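Local coordinates for protein novel immune-type receptor 11 (PDB 2QTE) that probably takes part in allogeneic recognition as a novel immune-type receptor of bony fish, through an immunoglobulin variable-type extracellular domain, at residues 46-56 against 67-78; 83-93 against 103-111. The protein carries 1 engineered substitution. All coordinates share one frame; numbering follows the deposited sequence.

Both contacts belong to one V-type immunoglobulin beta-sandwich, and their centres lie about 17 Å apart on opposite sides of the chain's centre. Interaction 1 packs strand 44-49 and the turn after it against strands 67-71 and 76-80 of the other sheet; interaction 2 is the pairing of strands 89-97 and 100-110 within the larger sheet, to which strand 44-49 also belongs. They meet in the core. Leu78 CD2 lies 3.7 Å from Tyr91 CD2, Phe76 CD2 sits 3.8 Å from Cys93 SG, half of the Cys21-Cys93 disulfide, and Phe67 CZ comes within 3.4 Å of Asp87 OD1, the carboxylate that also bridges to Arg66.

Interaction 1. Residues 46-56 against 67-78; sequences FVRYYSSNSGY and FSMTVNDQKFDL
Met69 lays its CB over the centre of one face of the Tyr56 ring, 3.5 Å from the centroid and almost on the ring normal, a CH-pi contact. Beyond it the methionine bends at chi3: SD passes obliquely beside the same ring, a Met-aromatic contact, and reaches Val47 CG2 at 3.7 Å, while CE covers a face of Phe76. Val71 straddles two tyrosines, CG2 lying 3.5 Å from Tyr56 CD2 and CG1 3.8 Å from Tyr49 CE2. With an alanine in place of Tyr56, Met69 CB and Val71 CG2 would probably lose their aromatic cover, and a gap would open beside strand 67-71. At the other end Phe46, its CG anti to the backbone N (chi1 -175°), drives the edge of its ring into the face of Phe67, Phe46 CZ 3.5 Å from Phe67 CD2, with the planes at 80°. Phe46 and Val47 form a classic beta bulge against Trp34 of strand 32-37. Near the turn, a water donates to both Ser54 O and Val71 O, bridging the loop to the end of strand 67-71. The two sheets thus pack face to face through their side chains, as in the hydrophobic core of a V-type immunoglobulin beta-sandwich.

Interaction 2. Residues 83-93 against 103-111; sequences AREDDGGEYFC and FTSGTRLQF
Arg108 sends CG anti to its backbone N (chi1 180°) and Glu90 turns CG beside its own N (chi1 -49°), which brings the two side chains alongside each other, pointing the same way. They project from the non-hydrogen-bonded pair Glu90-Arg108 of an antiparallel beta hairpin, strands 89-97 and 100-110, the F and G strands of the V-type immunoglobulin fold. Their salt bridge is long, and Glu90 OE2 lies closer to the aliphatic Arg108 CD, at 3.2 Å; the other oxygen, OE1, is hydrogen-bonded by Gln37 of the second subunit.

The ladder is regular from Gly89 to Tyr91: Gly89 and Leu109 exchange two backbone hydrogen bonds, as do Tyr91 and Thr107. At Cys93 two residues stand opposite one, Cys93 N reaching Ser105 O at 2.9 Å in a nearly straight bond (173°) while Thr104 N donates to Cys93 O. Before that irregularity, Gly106 opposes Phe92, where a CB would clash with Tyr91 O.

On the face shared by Glu90 and Phe92, Phe92 turns its ring edge toward the face of Phe103, with the planes at 59°, while Phe92 CB touches Phe103 CD1 at 3.5 Å. Pro43 of the second subunit packs on both phenylalanines, so this face takes part in the dimer contact. The other face belongs to the core: Cys93 is joined to Cys21 by the disulfide, and Leu109 CD2 packs on Asp87 CB.

Where the chain leads into strand 89-97, the Phe111 ring lies against the 83-88 turn, with Glu85 CA over one face. Inside that turn Arg84 N donates to Asp87 OD2 from above the carboxylate plane. The Tyr91 hydroxyl forms the tyrosine corner of immunoglobulin domains, giving its proton to an in-plane lone pair of Asp87 O, with Tyr91 OH and Asp87 O 2.6 Å apart.

Interaction 1. Residues 46-56 against 67-78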
loop_
_atom_site.group_PDB
_atom_site.type_symbol
_atom_site.label_atom_id
_atom_site.label_comp_id
_atom_site.label_asym_id
_atom_site.label_seq_id
_atom_site.Cartn_x
_atom_site.Cartn_y
_atom_site.Cartn_z
ATOM N N PHE A 46 -8.315 -0.143 -5.873
ATOM C CA PHE A 46 -9.234 0.879 -6.346
ATOM C C PHE A 46 -9.699 0.593 -7.737
ATOM O O PHE A 46 -10.901 0.618 -8.020
ATOM C CB PHE A 46 -8.552 2.267 -6.266
ATOM C CG PHE A 46 -9.439 3.402 -6.625
ATOM C CD1 PHE A 46 -10.693 3.510 -6.063
ATOM C CD2 PHE A 46 -9.018 4.385 -7.517
ATOM C CE1 PHE A 46 -11.539 4.575 -6.409
ATOM C CE2 PHE A 46 -9.848 5.450 -7.863
ATOM C CZ PHE A 46 -11.090 5.552 -7.289
ATOM N N VAL A 47 -8.740 0.358 -8.635
ATOM C CA VAL A 47 -9.031 0.119 -10.053
ATOM C C VAL A 47 -7.880 -0.675 -10.650
ATOM O O VAL A 47 -6.755 -0.373 -10.372
ATOM C CB VAL A 47 -9.308 1.449 -10.855
ATOM C CG1 VAL A 47 -8.184 2.453 -10.714
ATOM C CG2 VAL A 47 -9.559 1.180 -12.307
ATOM N N ARG A 48 -8.174 -1.713 -11.428
ATOM C CA ARG A 48 -7.144 -2.561 -11.997
ATOM C C ARG A 48 -7.110 -2.497 -13.517
ATOM O O ARG A 48 -8.089 -2.145 -14.168
ATOM C CB ARG A 48 -7.248 -4.025 -11.523
ATOM C CG ARG A 48 -8.518 -4.722 -11.902
ATOM C CD ARG A 48 -8.687 -6.012 -11.068
ATOM N NE ARG A 48 -10.027 -6.590 -11.211
ATOM C CZ ARG A 48 -10.361 -7.531 -12.084
ATOM N NH1 ARG A 48 -11.614 -7.975 -12.123
ATOM N NH2 ARG A 48 -9.451 -8.030 -12.912
ATOM N N TYR A 49 -5.957 -2.825 -14.071
ATOM C CA TYR A 49 -5.875 -3.057 -15.504
ATOM C C TYR A 49 -6.781 -4.234 -15.862
ATOM O O TYR A 49 -6.958 -5.173 -15.079
ATOM C CB TYR A 49 -4.431 -3.327 -15.910
ATOM C CG TYR A 49 -4.305 -3.643 -17.357
ATOM C CD1 TYR A 49 -4.601 -4.926 -17.832
ATOM C CD2 TYR A 49 -3.928 -2.652 -18.272
ATOM C CE1 TYR A 49 -4.515 -5.230 -19.183
ATOM C CE2 TYR A 49 -3.813 -2.937 -19.627
ATOM C CZ TYR A 49 -4.110 -4.242 -20.074
ATOM O OH TYR A 49 -4.017 -4.537 -21.412
ATOM N N TYR A 50 -7.420 -4.163 -17.029
ATOM C CA TYR A 50 -8.459 -5.139 -17.310
ATOM C C TYR A 50 -8.611 -5.441 -18.803
ATOM O O TYR A 50 -8.501 -4.563 -19.643
ATOM C CB TYR A 50 -9.783 -4.707 -16.647
ATOM C CG TYR A 50 -10.911 -5.695 -16.826
ATOM C CD1 TYR A 50 -11.942 -5.440 -17.745
ATOM C CD2 TYR A 50 -10.951 -6.895 -16.098
ATOM C CE1 TYR A 50 -12.989 -6.341 -17.923
ATOM C CE2 TYR A 50 -12.006 -7.806 -16.267
ATOM C CZ TYR A 50 -13.007 -7.521 -17.195
ATOM O OH TYR A 50 -14.052 -8.399 -17.391
ATOM N N SER A 51 -8.869 -6.698 -19.129
ATOM C CA SER A 51 -8.930 -7.091 -20.540
ATOM C C SER A 51 -10.267 -6.728 -21.118
ATOM O O SER A 51 -11.226 -7.489 -21.025
ATOM C CB SER A 51 -8.634 -8.591 -20.738
ATOM O OG SER A 51 -7.225 -8.785 -20.782
ATOM N N SER A 52 -10.323 -5.537 -21.695
ATOM C CA SER A 52 -11.566 -4.999 -22.211
ATOM C C SER A 52 -11.271 -3.819 -23.098
ATOM O O SER A 52 -10.102 -3.407 -23.248
ATOM C CB SER A 52 -12.513 -4.590 -21.073
ATOM O OG SER A 52 -12.039 -3.426 -20.406
ATOM N N ASN A 53 -12.330 -3.286 -23.706
ATOM C CA ASN A 53 -12.209 -2.149 -24.574
ATOM C C ASN A 53 -11.675 -0.952 -23.791
ATOM O O ASN A 53 -10.750 -0.275 -24.239
ATOM C CB ASN A 53 -13.548 -1.833 -25.278
ATOM C CG ASN A 53 -13.378 -0.867 -26.441
ATOM O OD1 ASN A 53 -12.354 -0.925 -27.138
ATOM N ND2 ASN A 53 -14.372 0.050 -26.667
ATOM N N SER A 54 -12.226 -0.692 -22.607
ATOM C CA SER A 54 -11.726 0.444 -21.824
ATOM C C SER A 54 -10.245 0.252 -21.372
ATOM O O SER A 54 -9.436 1.202 -21.442
ATOM C CB SER A 54 -12.679 0.783 -20.677
ATOM O OG SER A 54 -12.609 -0.174 -19.633
ATOM N N GLY A 55 -9.880 -0.983 -21.019
ATOM C CA GLY A 55 -8.544 -1.316 -20.483
ATOM C C GLY A 55 -8.467 -1.408 -18.956
ATOM O O GLY A 55 -7.416 -1.664 -18.400
ATOM N N TYR A 56 -9.573 -1.181 -18.254
ATOM C CA TYR A 56 -9.474 -1.032 -16.819
ATOM C C TYR A 56 -10.831 -1.260 -16.165
ATOM O O TYR A 56 -11.870 -1.087 -16.821
ATOM C CB TYR A 56 -8.932 0.359 -16.498
ATOM C CG TYR A 56 -9.807 1.527 -16.976
ATOM C CD1 TYR A 56 -10.807 2.079 -16.164
ATOM C CD2 TYR A 56 -9.623 2.094 -18.256
ATOM C CE1 TYR A 56 -11.584 3.187 -16.644
ATOM C CE2 TYR A 56 -10.385 3.141 -18.709
ATOM C CZ TYR A 56 -11.389 3.682 -17.909
ATOM O OH TYR A 56 -12.126 4.762 -18.418
ATOM N N PHE A 67 -14.473 9.353 -11.959
ATOM C CA PHE A 67 -13.190 8.710 -12.241
ATOM C C PHE A 67 -13.196 7.998 -13.574
ATOM O O PHE A 67 -14.221 7.434 -13.984
ATOM C CB PHE A 67 -12.803 7.705 -11.140
ATOM C CG PHE A 67 -12.501 8.365 -9.787
ATOM C CD1 PHE A 67 -13.524 8.953 -9.038
ATOM C CD2 PHE A 67 -11.234 8.395 -9.295
ATOM C CE1 PHE A 67 -13.239 9.589 -7.771
ATOM C CE2 PHE A 67 -10.927 8.997 -8.045
ATOM C CZ PHE A 67 -11.924 9.593 -7.289
ATOM N N SER A 68 -12.032 7.988 -14.224
ATOM C CA SER A 68 -11.813 7.261 -15.480
ATOM C C SER A 68 -10.333 7.022 -15.527
ATOM O O SER A 68 -9.614 7.379 -14.588
ATOM C CB SER A 68 -12.242 8.058 -16.711
ATOM O OG SER A 68 -11.591 9.308 -16.789
ATOM N N MET A 69 -9.875 6.372 -16.580
ATOM C CA MET A 69 -8.452 6.176 -16.782
ATOM C C MET A 69 -8.120 6.359 -18.239
ATOM O O MET A 69 -8.978 6.242 -19.109
ATOM C CB MET A 69 -8.042 4.758 -16.370
ATOM C CG MET A 69 -8.117 4.460 -14.895
ATOM S SD MET A 69 -7.131 3.055 -14.345
ATOM C CE MET A 69 -5.547 3.830 -14.522
ATOM N N THR A 70 -6.856 6.681 -18.478
ATOM C CA THR A 70 -6.258 6.623 -19.787
ATOM C C THR A 70 -5.325 5.424 -19.781
ATOM O O THR A 70 -4.309 5.412 -19.057
ATOM C CB THR A 70 -5.542 7.936 -20.024
ATOM O OG1 THR A 70 -6.529 8.984 -19.988
ATOM C CG2 THR A 70 -4.813 7.962 -21.400
ATOM N N VAL A 71 -5.687 4.380 -20.526
ATOM C CA VAL A 71 -4.868 3.175 -20.567
ATOM C C VAL A 71 -4.430 2.922 -22.006
ATOM O O VAL A 71 -5.275 2.795 -22.897
ATOM C CB VAL A 71 -5.622 1.958 -20.004
ATOM C CG1 VAL A 71 -4.785 0.666 -20.102
ATOM C CG2 VAL A 71 -6.109 2.263 -18.524
ATOM N N ASN A 72 -3.115 2.876 -22.224
ATOM C CA ASN A 72 -2.546 2.495 -23.508
ATOM C C ASN A 72 -1.189 1.754 -23.345
ATOM O O ASN A 72 -0.913 1.209 -22.286
ATOM C CB ASN A 72 -2.466 3.692 -24.469
ATOM C CG ASN A 72 -1.626 4.855 -23.946
ATOM O OD1 ASN A 72 -0.510 4.683 -23.440
ATOM N ND2 ASN A 72 -2.152 6.063 -24.106
ATOM N N ASP A 73 -0.373 1.709 -24.393
ATOM C CA ASP A 73 0.947 1.060 -24.320
ATOM C C ASP A 73 1.906 1.782 -23.375
ATOM O O ASP A 73 2.934 1.230 -22.949
ATOM C CB ASP A 73 1.581 0.990 -25.721
ATOM C CG ASP A 73 1.165 -0.260 -26.509
ATOM O OD1 ASP A 73 1.180 -0.170 -27.769
ATOM O OD2 ASP A 73 0.825 -1.321 -25.897
ATOM N N GLN A 74 1.580 3.036 -23.067
ATOM C CA GLN A 74 2.504 3.867 -22.334
ATOM C C GLN A 74 1.937 4.340 -21.008
ATOM O O GLN A 74 2.708 4.698 -20.114
ATOM C CB GLN A 74 2.985 5.043 -23.190
ATOM C CG GLN A 74 3.820 4.606 -24.449
ATOM C CD GLN A 74 2.960 4.408 -25.710
ATOM O OE1 GLN A 74 2.396 3.330 -25.951
ATOM N NE2 GLN A 74 2.857 5.464 -26.515
ATOM N N LYS A 75 0.611 4.307 -20.860
ATOM C CA LYS A 75 -0.047 5.017 -19.761
ATOM C C LYS A 75 -0.993 4.159 -18.972
ATOM O O LYS A 75 -1.698 3.321 -19.523
ATOM C CB LYS A 75 -0.848 6.205 -20.309
ATOM C CG LYS A 75 -0.016 7.300 -20.927
ATOM C CD LYS A 75 -0.886 8.430 -21.431
ATOM C CE LYS A 75 -0.046 9.469 -22.122
ATOM N NZ LYS A 75 -0.696 10.812 -22.101
ATOM N N PHE A 76 -1.044 4.383 -17.671
ATOM C CA PHE A 76 -2.078 3.783 -16.884
ATOM C C PHE A 76 -2.506 4.887 -15.929
ATOM O O PHE A 76 -2.319 4.788 -14.702
ATOM C CB PHE A 76 -1.496 2.558 -16.193
ATOM C CG PHE A 76 -2.497 1.724 -15.454
ATOM C CD1 PHE A 76 -3.523 1.068 -16.131
ATOM C CD2 PHE A 76 -2.399 1.556 -14.076
ATOM C CE1 PHE A 76 -4.446 0.301 -15.460
ATOM C CE2 PHE A 76 -3.338 0.781 -13.402
ATOM C CZ PHE A 76 -4.354 0.150 -14.083
ATOM N N ASP A 77 -3.022 5.971 -16.495
ATOM C CA ASP A 77 -3.240 7.199 -15.689
ATOM C C ASP A 77 -4.673 7.313 -15.202
ATOM O O ASP A 77 -5.594 7.049 -15.942
ATOM C CB ASP A 77 -2.890 8.443 -16.475
ATOM C CG ASP A 77 -1.493 8.387 -17.096
ATOM O OD1 ASP A 77 -0.642 7.579 -16.640
ATOM O OD2 ASP A 77 -1.243 9.195 -18.005
ATOM N N LEU A 78 -4.838 7.785 -13.968
ATOM C CA LEU A 78 -6.137 7.889 -13.347
ATOM C C LEU A 78 -6.632 9.360 -13.471
ATOM O O LEU A 78 -5.899 10.259 -13.126
ATOM C CB LEU A 78 -5.951 7.458 -11.884
ATOM C CG LEU A 78 -7.123 7.365 -10.909
ATOM C CD1 LEU A 78 -8.186 6.412 -11.405
ATOM C CD2 LEU A 78 -6.552 6.922 -9.554
HETATM O O HOH W 1 -7.460 1.453 -23.346
#

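Interaction 2. Residues 83-93 against 103-111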
loop_
_atom_site.group_PDB
_atom_site.type_symbol
_atom_site.label_atom_id
_atom_site.label_comp_id
_atom_site.label_asym_id
_atom_site.label_seq_id
_atom_site.Cartn_x
_atom_site.Cartn_y
_atom_site.Cartn_z
ATOM N N ALA A 83 -13.102 17.338 -9.043
ATOM C CA ALA A 83 -12.604 16.867 -7.710
ATOM C C ALA A 83 -13.447 17.305 -6.496
ATOM O O ALA A 83 -13.963 18.446 -6.460
ATOM C CB ALA A 83 -11.153 17.316 -7.533
ATOM N N ARG A 84 -13.625 16.411 -5.527
ATOM C CA ARG A 84 -14.263 16.823 -4.276
ATOM C C ARG A 84 -13.411 16.459 -3.068
ATOM O O ARG A 84 -12.508 15.597 -3.160
ATOM C CB ARG A 84 -15.726 16.389 -4.143
ATOM C CG ARG A 84 -16.078 14.906 -4.045
ATOM C CD ARG A 84 -17.570 14.679 -4.502
ATOM N NE ARG A 84 -17.923 15.562 -5.638
ATOM C CZ ARG A 84 -19.039 15.497 -6.379
ATOM N NH1 ARG A 84 -19.974 14.560 -6.186
ATOM N NH2 ARG A 84 -19.203 16.379 -7.342
ATOM N N GLU A 85 -13.667 17.156 -1.951
ATOM C CA GLU A 85 -12.842 16.971 -0.749
ATOM C C GLU A 85 -12.513 15.489 -0.453
ATOM O O GLU A 85 -11.365 15.144 -0.160
ATOM C CB GLU A 85 -13.547 17.566 0.455
ATOM C CG GLU A 85 -13.578 19.093 0.426
ATOM C CD GLU A 85 -14.078 19.646 1.739
ATOM O OE1 GLU A 85 -13.459 19.308 2.778
ATOM O OE2 GLU A 85 -15.109 20.372 1.725
ATOM N N ASP A 86 -13.492 14.611 -0.552
ATOM C CA ASP A 86 -13.257 13.207 -0.178
ATOM C C ASP A 86 -12.400 12.425 -1.198
ATOM O O ASP A 86 -12.078 11.237 -0.983
ATOM C CB ASP A 86 -14.569 12.499 0.066
ATOM C CG ASP A 86 -15.386 13.169 1.132
ATOM O OD1 ASP A 86 -16.388 13.792 0.769
ATOM O OD2 ASP A 86 -15.014 13.111 2.325
ATOM N N ASP A 87 -12.021 13.069 -2.294
ATOM C CA ASP A 87 -11.073 12.456 -3.246
ATOM C C ASP A 87 -9.650 12.525 -2.686
ATOM O O ASP A 87 -8.737 11.773 -3.123
ATOM C CB ASP A 87 -11.048 13.170 -4.611
ATOM C CG ASP A 87 -12.312 12.983 -5.422
ATOM O OD1 ASP A 87 -13.067 12.001 -5.251
ATOM O OD2 ASP A 87 -12.567 13.886 -6.237
ATOM N N GLY A 88 -9.444 13.451 -1.748
ATOM C CA GLY A 88 -8.102 13.652 -1.145
ATOM C C GLY A 88 -7.544 12.325 -0.611
ATOM O O GLY A 88 -8.279 11.496 -0.164
ATOM N N GLY A 89 -6.237 12.103 -0.686
ATOM C CA GLY A 89 -5.661 10.879 -0.112
ATOM C C GLY A 89 -4.453 10.475 -0.918
ATOM O O GLY A 89 -3.974 11.263 -1.720
ATOM N N GLU A 90 -3.980 9.241 -0.738
ATOM C CA GLU A 90 -2.798 8.826 -1.511
ATOM C C GLU A 90 -3.204 7.702 -2.442
ATOM O O GLU A 90 -4.045 6.870 -2.088
ATOM C CB GLU A 90 -1.608 8.466 -0.599
ATOM C CG GLU A 90 -1.312 9.537 0.473
ATOM C CD GLU A 90 -0.078 9.313 1.312
ATOM O OE1 GLU A 90 0.130 8.186 1.846
ATOM O OE2 GLU A 90 0.678 10.290 1.481
ATOM N N TYR A 91 -2.606 7.703 -3.640
ATOM C CA TYR A 91 -2.920 6.756 -4.662
ATOM C C TYR A 91 -1.590 6.209 -5.144
ATOM O O TYR A 91 -0.710 6.976 -5.581
ATOM C CB TYR A 91 -3.658 7.422 -5.850
ATOM C CG TYR A 91 -5.029 8.010 -5.495
ATOM C CD1 TYR A 91 -5.143 9.219 -4.774
ATOM C CD2 TYR A 91 -6.202 7.378 -5.911
ATOM C CE1 TYR A 91 -6.432 9.762 -4.439
ATOM C CE2 TYR A 91 -7.489 7.938 -5.621
ATOM C CZ TYR A 91 -7.585 9.110 -4.895
ATOM O OH TYR A 91 -8.855 9.624 -4.619
ATOM N N PHE A 92 -1.481 4.894 -5.082
ATOM C CA PHE A 92 -0.239 4.189 -5.377
ATOM C C PHE A 92 -0.505 3.269 -6.566
ATOM O O PHE A 92 -1.492 2.547 -6.578
ATOM C CB PHE A 92 0.169 3.290 -4.186
ATOM C CG PHE A 92 0.099 3.946 -2.842
ATOM C CD1 PHE A 92 0.881 5.086 -2.557
ATOM C CD2 PHE A 92 -0.748 3.439 -1.857
ATOM C CE1 PHE A 92 0.851 5.697 -1.320
ATOM C CE2 PHE A 92 -0.844 4.086 -0.562
ATOM C CZ PHE A 92 -0.020 5.197 -0.284
ATOM N N CYS A 93 0.386 3.275 -7.545
ATOM C CA CYS A 93 0.290 2.402 -8.680
ATOM C C CYS A 93 1.279 1.286 -8.450
ATOM O O CYS A 93 2.423 1.525 -8.185
ATOM C CB CYS A 93 0.635 3.164 -9.952
ATOM S SG CYS A 93 0.300 2.266 -11.433
ATOM N N PHE A 103 5.199 -0.994 -5.840
ATOM C CA PHE A 103 4.558 0.260 -6.278
ATOM C C PHE A 103 5.581 1.111 -6.958
ATOM O O PHE A 103 6.624 1.381 -6.378
ATOM C CB PHE A 103 4.001 1.020 -5.068
ATOM C CG PHE A 103 2.907 0.286 -4.339
ATOM C CD1 PHE A 103 1.621 0.224 -4.874
ATOM C CD2 PHE A 103 3.149 -0.362 -3.131
ATOM C CE1 PHE A 103 0.616 -0.451 -4.215
ATOM C CE2 PHE A 103 2.135 -1.014 -2.455
ATOM C CZ PHE A 103 0.878 -1.082 -3.006
ATOM N N THR A 104 5.295 1.547 -8.189
ATOM C CA THR A 104 6.266 2.254 -9.000
ATOM C C THR A 104 6.063 3.754 -9.073
ATOM O O THR A 104 6.940 4.465 -9.562
ATOM C CB THR A 104 6.333 1.692 -10.433
ATOM O OG1 THR A 104 5.019 1.684 -10.999
ATOM C CG2 THR A 104 6.858 0.299 -10.416
ATOM N N SER A 105 4.914 4.238 -8.600
ATOM C CA SER A 105 4.632 5.676 -8.506
ATOM C C SER A 105 3.432 5.933 -7.591
ATOM O O SER A 105 2.702 5.007 -7.215
ATOM C CB SER A 105 4.440 6.308 -9.889
ATOM O OG SER A 105 3.455 5.637 -10.673
ATOM N N GLY A 106 3.245 7.175 -7.193
ATOM C CA GLY A 106 2.026 7.508 -6.454
ATOM C C GLY A 106 1.866 8.991 -6.321
ATOM O O GLY A 106 2.795 9.745 -6.597
ATOM N N THR A 107 0.694 9.421 -5.866
ATOM C CA THR A 107 0.399 10.835 -5.776
ATOM C C THR A 107 -0.337 11.027 -4.493
ATOM O O THR A 107 -1.199 10.251 -4.140
ATOM C CB THR A 107 -0.500 11.288 -6.960
ATOM O OG1 THR A 107 0.252 11.208 -8.166
ATOM C CG2 THR A 107 -0.987 12.724 -6.793
ATOM N N ARG A 108 0.016 12.088 -3.793
ATOM C CA ARG A 108 -0.730 12.518 -2.649
ATOM C C ARG A 108 -1.583 13.690 -3.120
ATOM O O ARG A 108 -1.056 14.752 -3.421
ATOM C CB ARG A 108 0.188 13.004 -1.557
ATOM C CG ARG A 108 -0.649 13.479 -0.318
ATOM C CD ARG A 108 0.169 13.376 0.981
ATOM N NE ARG A 108 1.414 14.137 0.847
ATOM C CZ ARG A 108 1.499 15.462 0.951
ATOM N NH1 ARG A 108 0.433 16.199 1.212
ATOM N NH2 ARG A 108 2.662 16.047 0.809
ATOM N N LEU A 109 -2.880 13.465 -3.211
ATOM C CA LEU A 109 -3.802 14.469 -3.680
ATOM C C LEU A 109 -4.363 15.206 -2.491
ATOM O O LEU A 109 -4.924 14.612 -1.562
ATOM C CB LEU A 109 -4.912 13.808 -4.527
ATOM C CG LEU A 109 -5.915 14.738 -5.235
ATOM C CD1 LEU A 109 -5.270 15.401 -6.462
ATOM C CD2 LEU A 109 -7.141 13.924 -5.637
ATOM N N GLN A 110 -4.219 16.530 -2.519
ATOM C CA GLN A 110 -4.609 17.314 -1.371
ATOM C C GLN A 110 -5.316 18.575 -1.818
ATOM O O GLN A 110 -5.188 19.036 -2.956
ATOM C CB GLN A 110 -3.377 17.688 -0.528
ATOM C CG GLN A 110 -2.562 18.836 -1.135
ATOM C CD GLN A 110 -1.362 19.212 -0.299
ATOM O OE1 GLN A 110 -1.301 18.869 0.884
ATOM N NE2 GLN A 110 -0.388 19.907 -0.919
ATOM N N PHE A 111 -6.090 19.087 -0.886
ATOM C CA PHE A 111 -6.663 20.384 -1.012
ATOM C C PHE A 111 -6.004 21.368 -0.048
ATOM O O PHE A 111 -5.301 20.938 0.890
ATOM C CB PHE A 111 -8.143 20.245 -0.748
ATOM C CG PHE A 111 -8.857 19.395 -1.787
ATOM C CD1 PHE A 111 -9.622 19.992 -2.787
ATOM C CD2 PHE A 111 -8.749 17.997 -1.763
ATOM C CE1 PHE A 111 -10.281 19.205 -3.742
ATOM C CE2 PHE A 111 -9.400 17.205 -2.713
ATOM C CZ PHE A 111 -10.169 17.812 -3.703
ATOM O OXT PHE A 111 -6.232 22.572 -0.287
#